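Local coordinates for protein succinate dehydrogenase subunit A (Mycolicibacterium smegmatis MC2 51, PDB 6LUM) that carries FAD and probably oxidises succinate to fumarate as the flavoprotein subunit of respiratory succinate dehydrogenase, at residues F159-A164 with Y184-G189. Sequence-based numbering, arbitrary orientation.
Sequences FNEFYA and YELATG. With FAD (flavin-adenine dinucleotide), chain Y.
Phe162 and Glu185 sit opposite each other as an antiparallel non-hydrogen-bonded pair, at the end of the hairpin of strands 162-172 and 175-185 away from its turn. Glu185 CB lies over one face of the Phe162 ring, toward the rim, in a CH-pi contact 4.2 Å from the centroid. With Glu185 CG anti to its own backbone N (chi1 -171°) and the chain extended beyond, CG and the carboxylate continue along the ring, Glu185 CG 3.6 Å from Phe162 CE1. The backbones are joined by Leu186 N to Glu161 O (3.1 Å, nearly straight at 168°) and by Tyr163 N to Tyr184 O (3.0 Å). Beyond the paired residues, Leu186 CB packs 4.0 Å from Tyr163 CE1, with Leu506 of helix 503-527 against both. Phe159 CB covers the opposite face of the Phe162 ring; His192 meets that ring edge-to-face and is weakly hydrogen-bonded to Glu185 OE1. Cutting Glu185 back to an alanine would keep CB over the ring but probably leave the CE1-CZ rim less covered and His192 without this weak partner. Ala164 N makes a weak hydrogen bond to FAD N1A, which places this mainly apolar, backbone-paired contact beside the adenine, while Glu161, its carboxylate passing Leu186 CD2, forms a salt bridge with Arg74 of the neighbouring subunit B, an ion pair joining the two subunits.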
loop_
_atom_site.group_PDB
_atom_site.type_symbol
_atom_site.label_atom_id
_atom_site.label_comp_id
_atom_site.label_asym_id
_atom_site.label_seq_id
_atom_site.Cartn_x
_atom_site.Cartn_y
_atom_site.Cartn_z
ATOM N N PHE D 159 12.248 15.794 18.528
ATOM C CA PHE D 159 12.351 15.734 19.976
ATOM C C PHE D 159 11.896 17.089 20.490
ATOM O O PHE D 159 12.699 18.000 20.654
ATOM C CB PHE D 159 13.763 15.405 20.411
ATOM C CG PHE D 159 14.183 14.008 20.087
ATOM C CD1 PHE D 159 14.027 12.996 21.003
ATOM C CD2 PHE D 159 14.727 13.705 18.863
ATOM C CE1 PHE D 159 14.400 11.730 20.703
ATOM C CE2 PHE D 159 15.098 12.436 18.563
ATOM C CZ PHE D 159 14.933 11.449 19.483
ATOM N N ASN D 160 10.601 17.224 20.733
ATOM C CA ASN D 160 10.027 18.513 21.084
ATOM C C ASN D 160 10.260 18.825 22.549
ATOM O O ASN D 160 10.140 17.954 23.409
ATOM C CB ASN D 160 8.535 18.529 20.790
ATOM C CG ASN D 160 8.222 18.142 19.380
ATOM O OD1 ASN D 160 8.551 18.857 18.448
ATOM N ND2 ASN D 160 7.577 17.007 19.212
ATOM N N GLU D 161 10.589 20.081 22.825
ATOM C CA GLU D 161 10.872 20.565 24.170
ATOM C C GLU D 161 12.090 19.863 24.766
ATOM O O GLU D 161 12.035 19.239 25.820
ATOM C CB GLU D 161 9.636 20.438 25.052
ATOM C CG GLU D 161 8.565 21.404 24.625
ATOM C CD GLU D 161 7.291 21.261 25.404
ATOM O OE1 GLU D 161 7.157 20.272 26.150
ATOM O OE2 GLU D 161 6.426 22.148 25.282
ATOM N N PHE D 162 13.205 19.997 24.053
ATOM C CA PHE D 162 14.517 19.504 24.449
ATOM C C PHE D 162 15.473 20.685 24.409
ATOM O O PHE D 162 15.973 21.033 23.343
ATOM C CB PHE D 162 15.009 18.424 23.503
ATOM C CG PHE D 162 14.636 17.041 23.898
ATOM C CD1 PHE D 162 13.324 16.666 23.989
ATOM C CD2 PHE D 162 15.598 16.103 24.140
ATOM C CE1 PHE D 162 12.984 15.392 24.332
ATOM C CE2 PHE D 162 15.254 14.836 24.480
ATOM C CZ PHE D 162 13.945 14.482 24.573
ATOM N N TYR D 163 15.761 21.293 25.543
ATOM C CA TYR D 163 16.659 22.442 25.563
ATOM C C TYR D 163 18.088 21.949 25.433
ATOM O O TYR D 163 18.707 21.564 26.419
ATOM C CB TYR D 163 16.484 23.242 26.844
ATOM C CG TYR D 163 15.154 23.928 26.971
ATOM C CD1 TYR D 163 13.979 23.203 26.994
ATOM C CD2 TYR D 163 15.075 25.296 27.086
ATOM C CE1 TYR D 163 12.776 23.817 27.105
ATOM C CE2 TYR D 163 13.873 25.918 27.210
ATOM C CZ TYR D 163 12.725 25.174 27.216
ATOM O OH TYR D 163 11.509 25.796 27.334
ATOM N N ALA D 164 18.630 21.972 24.220
ATOM C CA ALA D 164 20.022 21.597 24.016
ATOM C C ALA D 164 20.944 22.546 24.754
ATOM O O ALA D 164 21.061 23.711 24.380
ATOM C CB ALA D 164 20.375 21.585 22.535
ATOM N N TYR D 184 18.362 18.695 27.486
ATOM C CA TYR D 184 17.612 18.603 28.730
ATOM C C TYR D 184 16.139 18.484 28.381
ATOM O O TYR D 184 15.541 19.440 27.893
ATOM C CB TYR D 184 17.875 19.827 29.598
ATOM C CG TYR D 184 17.055 19.938 30.852
ATOM C CD1 TYR D 184 17.564 19.542 32.066
ATOM C CD2 TYR D 184 15.790 20.478 30.828
ATOM C CE1 TYR D 184 16.829 19.658 33.209
ATOM C CE2 TYR D 184 15.047 20.591 31.967
ATOM C CZ TYR D 184 15.570 20.183 33.155
ATOM O OH TYR D 184 14.823 20.304 34.295
ATOM N N GLU D 185 15.553 17.323 28.627
ATOM C CA GLU D 185 14.142 17.125 28.337
ATOM C C GLU D 185 13.300 17.879 29.347
ATOM O O GLU D 185 13.338 17.575 30.538
ATOM C CB GLU D 185 13.803 15.647 28.374
ATOM C CG GLU D 185 12.421 15.337 27.890
ATOM C CD GLU D 185 12.064 13.884 28.061
ATOM O OE1 GLU D 185 12.651 13.231 28.942
ATOM O OE2 GLU D 185 11.196 13.389 27.317
ATOM N N LEU D 186 12.528 18.857 28.878
ATOM C CA LEU D 186 11.729 19.661 29.794
ATOM C C LEU D 186 10.698 18.815 30.514
ATOM O O LEU D 186 10.426 19.037 31.693
ATOM C CB LEU D 186 11.034 20.791 29.044
ATOM C CG LEU D 186 10.002 21.595 29.829
ATOM C CD1 LEU D 186 10.667 22.638 30.663
ATOM C CD2 LEU D 186 8.997 22.222 28.911
ATOM N N ALA D 187 10.132 17.825 29.827
ATOM C CA ALA D 187 8.956 17.129 30.334
ATOM C C ALA D 187 9.276 16.188 31.481
ATOM O O ALA D 187 8.403 15.912 32.306
ATOM C CB ALA D 187 8.295 16.348 29.208
ATOM N N THR D 188 10.494 15.664 31.544
ATOM C CA THR D 188 10.863 14.697 32.562
ATOM C C THR D 188 12.023 15.123 33.434
ATOM O O THR D 188 12.212 14.530 34.496
ATOM C CB THR D 188 11.225 13.353 31.924
ATOM O OG1 THR D 188 12.396 13.513 31.129
ATOM C CG2 THR D 188 10.111 12.866 31.048
ATOM N N GLY D 189 12.794 16.122 33.035
ATOM C CA GLY D 189 13.945 16.526 33.805
ATOM C C GLY D 189 15.188 15.722 33.537
ATOM O O GLY D 189 16.176 15.880 34.259
HETATM P PA FAD Y . 13.888 30.798 14.361
HETATM O O1A FAD Y . 12.735 30.593 13.409
HETATM O O2A FAD Y . 14.192 32.179 14.890
HETATM O O5B FAD Y . 13.685 29.812 15.617
HETATM C C5B FAD Y . 14.778 29.051 16.128
HETATM C C4B FAD Y . 14.338 27.608 16.335
HETATM O O4B FAD Y . 15.404 26.853 16.917
HETATM C C3B FAD Y . 13.141 27.526 17.271
HETATM O O3B FAD Y . 12.001 27.033 16.555
HETATM C C2B FAD Y . 13.560 26.611 18.414
HETATM O O2B FAD Y . 12.721 25.455 18.538
HETATM C C1B FAD Y . 14.987 26.177 18.107
HETATM N N9A FAD Y . 15.876 26.544 19.237
HETATM C C8A FAD Y . 16.295 27.788 19.540
HETATM N N7A FAD Y . 17.099 27.782 20.633
HETATM C C5A FAD Y . 17.206 26.506 21.049
HETATM C C6A FAD Y . 17.902 25.795 22.148
HETATM N N6A FAD Y . 18.667 26.465 23.043
HETATM N N1A FAD Y . 17.749 24.454 22.224
HETATM C C2A FAD Y . 16.992 23.777 21.342
HETATM N N3A FAD Y . 16.332 24.356 20.323
HETATM C C4A FAD Y . 16.398 25.696 20.126
HETATM N N1 FAD Y . 12.547 38.213 8.009
HETATM C C2 FAD Y . 12.173 38.438 6.724
HETATM O O2 FAD Y . 12.948 38.093 5.805
HETATM N N3 FAD Y . 11.004 39.017 6.398
HETATM C C4 FAD Y . 10.121 39.414 7.322
HETATM O O4 FAD Y . 9.042 39.951 6.988
HETATM C C4X FAD Y . 10.453 39.205 8.752
HETATM N N5 FAD Y . 9.616 39.577 9.746
HETATM C C5X FAD Y . 9.947 39.373 11.042
HETATM C C6 FAD Y . 9.070 39.764 12.047
HETATM C C7 FAD Y . 9.403 39.557 13.382
HETATM C C7M FAD Y . 8.451 39.983 14.469
HETATM C C8 FAD Y . 10.697 38.917 13.737
HETATM C C8M FAD Y . 11.054 38.694 15.183
HETATM C C9 FAD Y . 11.577 38.524 12.735
HETATM C C9A FAD Y . 11.245 38.730 11.401
HETATM N N10 FAD Y . 12.131 38.334 10.380
HETATM C C10 FAD Y . 11.755 38.562 9.043
HETATM C "C1'" FAD Y . 13.412 37.702 10.702
HETATM C "C2'" FAD Y . 13.424 36.274 10.169
HETATM O "O2'" FAD Y . 12.175 35.641 10.472
HETATM C "C3'" FAD Y . 14.562 35.470 10.783
HETATM O "O3'" FAD Y . 15.780 35.755 10.083
HETATM C "C4'" FAD Y . 14.274 33.974 10.713
HETATM O "O4'" FAD Y . 12.918 33.734 11.103
HETATM C "C5'" FAD Y . 15.212 33.192 11.626
HETATM O "O5'" FAD Y . 14.652 31.909 11.896
HETATM P P FAD Y . 15.605 30.638 12.161
HETATM O O1P FAD Y . 15.173 29.524 11.239
HETATM O O2P FAD Y . 17.038 31.112 12.151
HETATM O O3P FAD Y . 15.222 30.221 13.668
#